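Local coordinates for protein hypothetic aldehyde deformylating oxygenase (Sulfolobus tokodaii, PDB 5V4T) that probably acts as an aldehyde deformylating oxygenase, binding iron inside a ferritin-like helical bundle of the diiron type, at residues 66-71 with 132-137; 109-114 with 143-148; 168-173 with 200-205. All blocks are in the same frame, centred on the assembly; numbering follows the deposited sequence.

Contact 1. Residues 66-71 with 132-137; sequences EYFKED and LKFNEG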
loop_
_atom_site.group_PDB
_atom_site.type_symbol
_atom_site.label_atom_id
_atom_site.label_comp_id
_atom_site.label_asym_id
_atom_site.label_seq_id
_atom_site.Cartn_x
_atom_site.Cartn_y
_atom_site.Cartn_z
ATOM N N GLU A 66 -2.813 -15.574 -5.789
ATOM C CA GLU A 66 -3.711 -16.714 -5.737
ATOM C C GLU A 66 -5.151 -16.347 -5.993
ATOM O O GLU A 66 -5.865 -17.030 -6.715
ATOM C CB GLU A 66 -3.628 -17.411 -4.381
ATOM C CG GLU A 66 -2.284 -18.117 -4.155
ATOM C CD GLU A 66 -1.945 -19.151 -5.249
ATOM O OE1 GLU A 66 -2.882 -19.817 -5.803
ATOM O OE2 GLU A 66 -0.728 -19.298 -5.555
ATOM N N TYR A 67 -5.612 -15.239 -5.410
ATOM C CA TYR A 67 -6.970 -14.861 -5.584
ATOM C C TYR A 67 -7.305 -14.590 -7.063
ATOM O O TYR A 67 -8.414 -14.936 -7.498
ATOM C CB TYR A 67 -7.325 -13.603 -4.755
ATOM C CG TYR A 67 -8.810 -13.362 -4.672
ATOM C CD1 TYR A 67 -9.583 -13.977 -3.704
ATOM C CD2 TYR A 67 -9.469 -12.582 -5.642
ATOM C CE1 TYR A 67 -10.974 -13.785 -3.649
ATOM C CE2 TYR A 67 -10.866 -12.403 -5.605
ATOM C CZ TYR A 67 -11.610 -13.013 -4.600
ATOM O OH TYR A 67 -12.970 -12.836 -4.609
ATOM N N PHE A 68 -6.400 -13.920 -7.751
ATOM C CA PHE A 68 -6.647 -13.457 -9.120
ATOM C C PHE A 68 -6.057 -14.392 -10.196
ATOM O O PHE A 68 -5.988 -13.995 -11.364
ATOM C CB PHE A 68 -6.181 -12.038 -9.302
ATOM C CG PHE A 68 -7.044 -11.052 -8.548
ATOM C CD1 PHE A 68 -8.344 -10.803 -8.922
ATOM C CD2 PHE A 68 -6.556 -10.413 -7.418
ATOM C CE1 PHE A 68 -9.148 -9.898 -8.237
ATOM C CE2 PHE A 68 -7.361 -9.476 -6.729
ATOM C CZ PHE A 68 -8.619 -9.197 -7.141
ATOM N N LYS A 69 -5.699 -15.599 -9.796
ATOM C CA LYS A 69 -5.325 -16.658 -10.806
ATOM C C LYS A 69 -6.256 -16.619 -12.031
ATOM O O LYS A 69 -5.807 -16.684 -13.165
ATOM C CB LYS A 69 -5.453 -18.063 -10.182
ATOM C CG LYS A 69 -4.334 -18.504 -9.260
ATOM C CD LYS A 69 -2.985 -18.185 -9.866
ATOM C CE LYS A 69 -1.844 -18.869 -9.154
ATOM N NZ LYS A 69 -0.614 -18.218 -9.646
ATOM N N GLU A 70 -7.559 -16.546 -11.755
ATOM C CA GLU A 70 -8.645 -16.627 -12.758
ATOM C C GLU A 70 -9.197 -15.307 -13.272
ATOM O O GLU A 70 -10.231 -15.232 -13.988
ATOM C CB GLU A 70 -9.725 -17.561 -12.222
ATOM C CG GLU A 70 -9.117 -18.945 -11.961
ATOM C CD GLU A 70 -10.107 -19.997 -11.498
ATOM O OE1 GLU A 70 -11.231 -19.642 -11.101
ATOM O OE2 GLU A 70 -9.760 -21.208 -11.536
ATOM N N ASP A 71 -8.517 -14.233 -12.917
ATOM C CA ASP A 71 -8.853 -12.925 -13.435
ATOM C C ASP A 71 -7.612 -12.079 -13.194
ATOM O O ASP A 71 -7.598 -11.174 -12.373
ATOM C CB ASP A 71 -10.110 -12.381 -12.801
ATOM C CG ASP A 71 -10.719 -11.203 -13.548
ATOM O OD1 ASP A 71 -10.124 -10.702 -14.542
ATOM O OD2 ASP A 71 -11.822 -10.780 -13.155
ATOM N N LEU A 132 -16.520 -13.143 0.268
ATOM C CA LEU A 132 -16.156 -13.440 1.643
ATOM C C LEU A 132 -14.698 -13.763 1.862
ATOM O O LEU A 132 -14.113 -13.252 2.817
ATOM C CB LEU A 132 -16.978 -14.593 2.213
ATOM C CG LEU A 132 -18.464 -14.351 2.208
ATOM C CD1 LEU A 132 -19.192 -15.496 2.904
ATOM C CD2 LEU A 132 -18.848 -13.028 2.876
ATOM N N LYS A 133 -14.095 -14.598 1.011
ATOM C CA LYS A 133 -12.687 -14.917 1.157
ATOM C C LYS A 133 -11.845 -13.696 0.875
ATOM O O LYS A 133 -10.854 -13.472 1.549
ATOM C CB LYS A 133 -12.306 -16.068 0.220
ATOM C CG LYS A 133 -13.003 -17.346 0.623
ATOM C CD LYS A 133 -12.653 -18.422 -0.402
ATOM C CE LYS A 133 -13.550 -19.608 -0.248
ATOM N NZ LYS A 133 -13.196 -20.577 -1.332
ATOM N N PHE A 134 -12.216 -12.909 -0.121
ATOM C CA PHE A 134 -11.468 -11.701 -0.417
ATOM C C PHE A 134 -11.498 -10.780 0.801
ATOM O O PHE A 134 -10.467 -10.231 1.219
ATOM C CB PHE A 134 -11.996 -10.986 -1.653
ATOM C CG PHE A 134 -11.089 -9.889 -2.141
ATOM C CD1 PHE A 134 -9.935 -10.156 -2.855
ATOM C CD2 PHE A 134 -11.368 -8.595 -1.812
ATOM C CE1 PHE A 134 -9.126 -9.139 -3.317
ATOM C CE2 PHE A 134 -10.570 -7.579 -2.251
ATOM C CZ PHE A 134 -9.467 -7.842 -3.040
ATOM N N ASN A 135 -12.702 -10.575 1.345
ATOM C CA ASN A 135 -12.858 -9.680 2.476
ATOM C C ASN A 135 -12.019 -10.120 3.673
ATOM O O ASN A 135 -11.367 -9.297 4.292
ATOM C CB ASN A 135 -14.308 -9.584 2.885
ATOM C CG ASN A 135 -14.508 -8.566 3.943
ATOM O OD1 ASN A 135 -14.741 -8.927 5.139
ATOM N ND2 ASN A 135 -14.495 -7.309 3.567
ATOM N N GLU A 136 -12.000 -11.414 3.966
ATOM C CA GLU A 136 -11.220 -11.895 5.090
ATOM C C GLU A 136 -9.750 -11.680 4.855
ATOM O O GLU A 136 -8.995 -11.305 5.795
ATOM C CB GLU A 136 -11.507 -13.370 5.325
ATOM C CG GLU A 136 -10.726 -13.961 6.492
ATOM C CD GLU A 136 -11.005 -13.348 7.845
ATOM O OE1 GLU A 136 -12.043 -12.712 8.092
ATOM O OE2 GLU A 136 -10.139 -13.533 8.707
ATOM N N GLY A 137 -9.317 -11.819 3.606
ATOM C CA GLY A 137 -7.936 -11.603 3.261
ATOM C C GLY A 137 -7.570 -10.129 3.469
ATOM O O GLY A 137 -6.516 -9.798 4.043
#
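Tyr67 and Phe134 both send CG away from their own backbone N, with chi1 at -167° and -169°, and this brings the two rings together between the end of helix 49-67 and the first turn of helix 132-155. They meet edge-to-face. Phe134 turns its edge to the tyrosine and places CD1 over the middle of that ring, 3.7 Å from Tyr67 CE2; the centroids lie 4.8 Å apart, with the planes at 60°. The phenol end runs on past the methylene, where Tyr67 CE1 comes to 3.6 Å from Phe134 CB. Phe68, the first residue beyond helical backbone angles, adds the third ring: its CE2 is 3.9 Å from Phe134 CE1, the two planes steeply inclined. A type I turn from Phe68 to Asp71 then takes the chain away. Ile16 and Ser20 of helix 10-23 and Leu122 of helix 98-128 also pack on Phe134. The contact across the two segments is wholly apolar, and the one polar group of the trio, Tyr67 OH, is hydrogen-bonded to Asp2 OD2. Since that same carboxylate oxygen accepts from Phe134 N, and OD1 from Lys133 N, Asp2 pins the N-terminal tail to the tyrosine and to the start of helix 132-155 together.

Contact 2. Residues 109-114 with 143-148; sequences ITEGVL and EDEARH. With FE (Fe (III) ion), chain C.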
loop_
_atom_site.group_PDB
_atom_site.type_symbol
_atom_site.label_atom_id
_atom_site.label_comp_id
_atom_site.label_asym_id
_atom_site.label_seq_id
_atom_site.Cartn_x
_atom_site.Cartn_y
_atom_site.Cartn_z
ATOM N N ILE A 109 4.045 6.711 4.477
ATOM C CA ILE A 109 3.252 7.177 3.355
ATOM C C ILE A 109 2.561 5.984 2.655
ATOM O O ILE A 109 1.411 6.033 2.283
ATOM C CB ILE A 109 4.107 8.028 2.382
ATOM C CG1 ILE A 109 4.394 9.424 2.947
ATOM C CG2 ILE A 109 3.529 8.088 0.983
ATOM C CD1 ILE A 109 3.194 10.363 2.971
ATOM N N THR A 110 3.321 4.951 2.387
ATOM C CA THR A 110 2.773 3.857 1.560
ATOM C C THR A 110 1.862 3.004 2.385
ATOM O O THR A 110 0.713 2.776 1.989
ATOM C CB THR A 110 3.874 3.018 0.889
ATOM O OG1 THR A 110 4.728 3.887 0.129
ATOM C CG2 THR A 110 3.311 1.974 -0.028
ATOM N N GLU A 111 2.338 2.510 3.520
ATOM C CA GLU A 111 1.509 1.710 4.401
ATOM C C GLU A 111 0.532 2.543 5.198
ATOM O O GLU A 111 -0.617 2.144 5.352
ATOM C CB GLU A 111 2.374 0.830 5.305
ATOM C CG GLU A 111 3.321 -0.085 4.528
ATOM C CD GLU A 111 4.181 -0.984 5.427
ATOM O OE1 GLU A 111 4.848 -0.454 6.325
ATOM O OE2 GLU A 111 4.237 -2.240 5.248
ATOM N N GLY A 112 0.940 3.685 5.732
ATOM C CA GLY A 112 0.139 4.408 6.697
ATOM C C GLY A 112 -0.795 5.429 6.109
ATOM O O GLY A 112 -1.645 5.934 6.836
ATOM N N VAL A 113 -0.659 5.728 4.824
ATOM C CA VAL A 113 -1.628 6.627 4.155
ATOM C C VAL A 113 -2.271 5.930 2.946
ATOM O O VAL A 113 -3.494 5.659 2.988
ATOM C CB VAL A 113 -0.951 7.923 3.732
ATOM C CG1 VAL A 113 -2.004 8.767 3.029
ATOM C CG2 VAL A 113 -0.426 8.648 4.938
ATOM N N LEU A 114 -1.507 5.577 1.941
ATOM C CA LEU A 114 -2.047 4.998 0.706
ATOM C C LEU A 114 -2.705 3.670 0.960
ATOM O O LEU A 114 -3.847 3.481 0.561
ATOM C CB LEU A 114 -0.971 4.846 -0.352
ATOM C CG LEU A 114 -0.576 6.163 -0.937
ATOM C CD1 LEU A 114 0.751 5.942 -1.596
ATOM C CD2 LEU A 114 -1.676 6.545 -1.965
ATOM N N GLU A 143 -4.872 -5.877 9.524
ATOM C CA GLU A 143 -4.240 -6.159 10.812
ATOM C C GLU A 143 -2.735 -6.127 10.755
ATOM O O GLU A 143 -2.079 -5.533 11.638
ATOM C CB GLU A 143 -4.753 -7.470 11.356
ATOM C CG GLU A 143 -4.328 -7.811 12.757
ATOM C CD GLU A 143 -5.007 -9.117 13.229
ATOM O OE1 GLU A 143 -5.386 -9.973 12.391
ATOM O OE2 GLU A 143 -5.144 -9.268 14.446
ATOM N N ASP A 144 -2.184 -6.791 9.729
ATOM C CA ASP A 144 -0.753 -6.811 9.536
ATOM C C ASP A 144 -0.236 -5.396 9.363
ATOM O O ASP A 144 0.791 -5.036 9.945
ATOM C CB ASP A 144 -0.355 -7.603 8.315
ATOM C CG ASP A 144 -0.476 -9.120 8.477
ATOM O OD1 ASP A 144 -0.843 -9.662 9.551
ATOM O OD2 ASP A 144 -0.260 -9.783 7.408
ATOM N N GLU A 145 -0.924 -4.594 8.550
ATOM C CA GLU A 145 -0.427 -3.265 8.217
ATOM C C GLU A 145 -0.377 -2.345 9.405
ATOM O O GLU A 145 0.512 -1.460 9.492
ATOM C CB GLU A 145 -1.192 -2.646 7.046
ATOM C CG GLU A 145 -0.905 -3.346 5.713
ATOM C CD GLU A 145 0.577 -3.468 5.402
ATOM O OE1 GLU A 145 1.313 -2.485 5.646
ATOM O OE2 GLU A 145 1.000 -4.552 4.923
ATOM N N ALA A 146 -1.292 -2.500 10.354
ATOM C CA ALA A 146 -1.223 -1.750 11.586
ATOM C C ALA A 146 0.066 -1.990 12.340
ATOM O O ALA A 146 0.697 -1.052 12.835
ATOM C CB ALA A 146 -2.434 -2.032 12.477
ATOM N N ARG A 147 0.531 -3.225 12.360
ATOM C CA ARG A 147 1.823 -3.521 12.971
ATOM C C ARG A 147 2.965 -3.039 12.145
ATOM O O ARG A 147 3.991 -2.586 12.687
ATOM C CB ARG A 147 1.947 -5.011 13.204
ATOM C CG ARG A 147 1.089 -5.621 14.289
ATOM C CD ARG A 147 1.558 -7.073 14.592
ATOM N NE ARG A 147 1.615 -7.965 13.417
ATOM C CZ ARG A 147 0.595 -8.671 12.908
ATOM N NH1 ARG A 147 -0.610 -8.598 13.413
ATOM N NH2 ARG A 147 0.780 -9.432 11.852
ATOM N N HIS A 148 2.828 -3.060 10.827
ATOM C CA HIS A 148 3.857 -2.524 9.940
ATOM C C HIS A 148 4.094 -1.034 10.211
ATOM O O HIS A 148 5.210 -0.561 10.314
ATOM C CB HIS A 148 3.567 -2.755 8.477
ATOM C CG HIS A 148 3.573 -4.214 8.089
ATOM N ND1 HIS A 148 3.402 -4.657 6.800
ATOM C CD2 HIS A 148 3.675 -5.326 8.865
ATOM C CE1 HIS A 148 3.455 -5.973 6.782
ATOM N NE2 HIS A 148 3.606 -6.409 8.021
HETATM FE FE FE C . 3.002 -3.671 4.846
HETATM O O HOH W 1 2.576 -3.108 2.900
#
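Glu111 and Glu145 meet at the iron, together with His148. Glu111 binds through one oxygen, OE2, 1.9 Å from the metal, whereas Glu145 chelates with both, OE1 and OE2 each lying 2.2 Å from the iron. The imidazole comes in through ND1, also at 2.2 Å, and a water stands 2.1 Å from the metal; Glu57 from helix 49-67 adds another ligand. The donors are crowded: Glu111 OE2 is 3.0 Å from Glu145 OE1 and equally close to His148 ND1. Neither pair is a hydrogen bond; each atom is turned to the same iron, which holds them this close. The carboxylate planes of the two glutamates are turned 60° apart, and Glu111 OE2 sits at the edge of the imidazole, near its plane. Glu145 and His148, three residues apart on helix 132-155, form the ExxH pair of the ferritin-like diiron fold, here with a single iron in place and Glu111 supplied by helix 98-128. The two glutamates reach the iron differently: Glu111 runs out extended beyond CG, while Glu145 bends back at chi2 (-52°) to lay both oxygens against the metal. In the next shell, His148 NE2 is hydrogen-bonded to Glu56 OE1, which fixes the ring's rotation and keeps ND1 turned to the iron. Arg147 bridges Glu56 OE2 and Asp144 OD1, the latter through a weak, bent hydrogen bond within a salt bridge, and Asp144 OD2 is hydrogen-bonded to His60 NE2. The turn that carries Glu111 is widened, pi-type, with Ile109 O accepting from both Val113 N and Leu114 N.

Contact 3. Residues 168-173 with 200-205; sequences ELFPLA and ELKKAR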
loop_
_atom_site.group_PDB
_atom_site.type_symbol
_atom_site.label_atom_id
_atom_site.label_comp_id
_atom_site.label_asym_id
_atom_site.label_seq_id
_atom_site.Cartn_x
_atom_site.Cartn_y
_atom_site.Cartn_z
ATOM N N GLU A 168 6.883 16.022 2.369
ATOM C CA GLU A 168 7.379 16.113 1.004
ATOM C C GLU A 168 6.794 15.105 0.089
ATOM O O GLU A 168 6.544 15.388 -1.064
ATOM C CB GLU A 168 8.923 16.031 0.993
ATOM C CG GLU A 168 9.477 17.282 1.665
ATOM C CD GLU A 168 10.973 17.241 1.886
ATOM O OE1 GLU A 168 11.599 16.221 1.482
ATOM O OE2 GLU A 168 11.467 18.218 2.523
ATOM N N LEU A 169 6.491 13.923 0.632
ATOM C CA LEU A 169 6.052 12.815 -0.172
ATOM C C LEU A 169 4.528 12.683 -0.231
ATOM O O LEU A 169 4.007 12.083 -1.161
ATOM C CB LEU A 169 6.610 11.525 0.407
ATOM C CG LEU A 169 8.131 11.355 0.256
ATOM C CD1 LEU A 169 8.598 10.319 1.249
ATOM C CD2 LEU A 169 8.404 10.923 -1.155
ATOM N N PHE A 170 3.854 13.354 0.659
ATOM C CA PHE A 170 2.411 13.269 0.661
ATOM C C PHE A 170 1.775 13.697 -0.693
ATOM O O PHE A 170 0.834 13.060 -1.129
ATOM C CB PHE A 170 1.852 14.092 1.819
ATOM C CG PHE A 170 0.357 14.041 1.936
ATOM C CD1 PHE A 170 -0.263 12.929 2.481
ATOM C CD2 PHE A 170 -0.428 15.117 1.545
ATOM C CE1 PHE A 170 -1.652 12.844 2.546
ATOM C CE2 PHE A 170 -1.805 15.042 1.671
ATOM C CZ PHE A 170 -2.399 13.900 2.134
ATOM N N PRO A 171 2.261 14.740 -1.350
ATOM C CA PRO A 171 1.574 15.129 -2.593
ATOM C C PRO A 171 1.619 14.049 -3.646
ATOM O O PRO A 171 0.684 13.922 -4.407
ATOM C CB PRO A 171 2.365 16.371 -3.065
ATOM C CG PRO A 171 2.900 16.946 -1.799
ATOM C CD PRO A 171 3.193 15.768 -0.897
ATOM N N LEU A 172 2.681 13.242 -3.677
ATOM C CA LEU A 172 2.764 12.134 -4.620
ATOM C C LEU A 172 1.683 11.111 -4.309
ATOM O O LEU A 172 1.004 10.584 -5.202
ATOM C CB LEU A 172 4.179 11.531 -4.578
ATOM C CG LEU A 172 4.482 10.462 -5.596
ATOM C CD1 LEU A 172 4.409 11.039 -6.995
ATOM C CD2 LEU A 172 5.825 9.865 -5.346
ATOM N N ALA A 173 1.488 10.832 -3.031
ATOM C CA ALA A 173 0.408 9.964 -2.606
ATOM C C ALA A 173 -0.948 10.445 -3.081
ATOM O O ALA A 173 -1.751 9.653 -3.595
ATOM C CB ALA A 173 0.403 9.784 -1.086
ATOM N N GLU A 200 -6.182 13.586 6.910
ATOM C CA GLU A 200 -6.308 13.252 8.298
ATOM C C GLU A 200 -5.305 12.164 8.714
ATOM O O GLU A 200 -4.730 12.182 9.771
ATOM C CB GLU A 200 -7.714 12.852 8.624
ATOM C CG GLU A 200 -8.681 13.992 8.313
ATOM C CD GLU A 200 -8.912 15.168 9.314
ATOM O OE1 GLU A 200 -8.058 15.558 10.243
ATOM O OE2 GLU A 200 -10.075 15.722 9.073
ATOM N N LEU A 201 -5.106 11.187 7.846
ATOM C CA LEU A 201 -4.076 10.164 8.094
ATOM C C LEU A 201 -2.651 10.721 8.167
ATOM O O LEU A 201 -1.873 10.327 9.002
ATOM C CB LEU A 201 -4.170 9.096 7.035
ATOM C CG LEU A 201 -5.443 8.248 7.027
ATOM C CD1 LEU A 201 -5.586 7.383 5.774
ATOM C CD2 LEU A 201 -5.497 7.358 8.248
ATOM N N LYS A 202 -2.336 11.618 7.285
ATOM C CA LYS A 202 -1.037 12.318 7.324
ATOM C C LYS A 202 -0.853 12.992 8.669
ATOM O O LYS A 202 0.172 12.852 9.297
ATOM C CB LYS A 202 -0.970 13.337 6.217
ATOM C CG LYS A 202 0.366 14.104 6.095
ATOM C CD LYS A 202 0.156 15.385 5.314
ATOM C CE LYS A 202 1.177 16.409 5.684
ATOM N NZ LYS A 202 0.846 17.688 4.996
ATOM N N LYS A 203 -1.847 13.762 9.118
ATOM C CA LYS A 203 -1.792 14.418 10.402
ATOM C C LYS A 203 -1.616 13.451 11.548
ATOM O O LYS A 203 -0.782 13.625 12.443
ATOM C CB LYS A 203 -3.058 15.270 10.606
ATOM C CG LYS A 203 -3.006 16.480 9.714
ATOM C CD LYS A 203 -4.140 17.438 10.004
ATOM C CE LYS A 203 -3.854 18.792 9.377
ATOM N NZ LYS A 203 -4.925 19.789 9.729
ATOM N N ALA A 204 -2.327 12.334 11.492
ATOM C CA ALA A 204 -2.228 11.308 12.547
ATOM C C ALA A 204 -0.830 10.696 12.609
ATOM O O ALA A 204 -0.306 10.502 13.679
ATOM C CB ALA A 204 -3.236 10.215 12.236
ATOM N N ARG A 205 -0.240 10.392 11.457
ATOM C CA ARG A 205 1.087 9.780 11.436
ATOM C C ARG A 205 2.107 10.765 11.930
ATOM O O ARG A 205 2.982 10.404 12.744
ATOM C CB ARG A 205 1.502 9.241 10.085
ATOM C CG ARG A 205 0.485 8.279 9.427
ATOM C CD ARG A 205 0.039 7.095 10.310
ATOM N NE ARG A 205 -0.944 6.237 9.576
ATOM C CZ ARG A 205 -1.630 5.190 10.101
ATOM N NH1 ARG A 205 -1.501 4.899 11.390
ATOM N NH2 ARG A 205 -2.470 4.450 9.350
#
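Lys202 lays its aliphatic chain over one face of the Phe170 ring. The methylene CD sits 3.8 Å from the ring centroid and only 16° off the ring normal, a CH-pi contact, and its nearest ring atom is Phe170 CG at 3.6 Å. Lys202 CB lies farther along the same ring, 3.8 Å from Phe170 CE1, so the lysine comes in over the CD1-CE1 side and runs toward CG. Both side chains put CG anti to the backbone N (chi1 -178° for Phe170, -177° for Lys202), and the lysine stays extended beyond it, which carries its CD over the phenyl face. Val166 and Glu167, one turn earlier on helix 159-179, also touch Lys202, while Met198 and Glu199 of helix 191-211 border the ring. Phe170 is buried and Lys202 partly exposed, so the methylenes cover an aromatic group at the margin of the core. Pro171, which has no N-H to give, comes straight after the phenylalanine and accompanies a kink in helix 159-179. The contact is plain helix-to-helix packing, away from the iron: it joins the C-terminal helix 191-211 to helix 159-179 along one side of the ferritin-like bundle.

Overall arrangement
Along the chain contacts 1 and 2 interleave, 109-114 falling between the two halves of contact 1, and both use helix 132-155: contact 1 at its beginning, contact 2 farther on at the iron. Their centres are 20 Å apart and the nearest atoms about 7 Å. Contact 3 follows in series on helices 159-179 and 191-211, its centre 12 Å from that of contact 2 and 29 Å from that of contact 1. Contacts 2 and 3 touch: Arg205 NE is 2.8 Å from Gly112 O, probably a hydrogen bond, linking the C-terminal helix to helix 98-128. Contact 2 holds the iron near the middle of the bundle, while contacts 1 and 3 pack helices on opposite sides of the chain's centre.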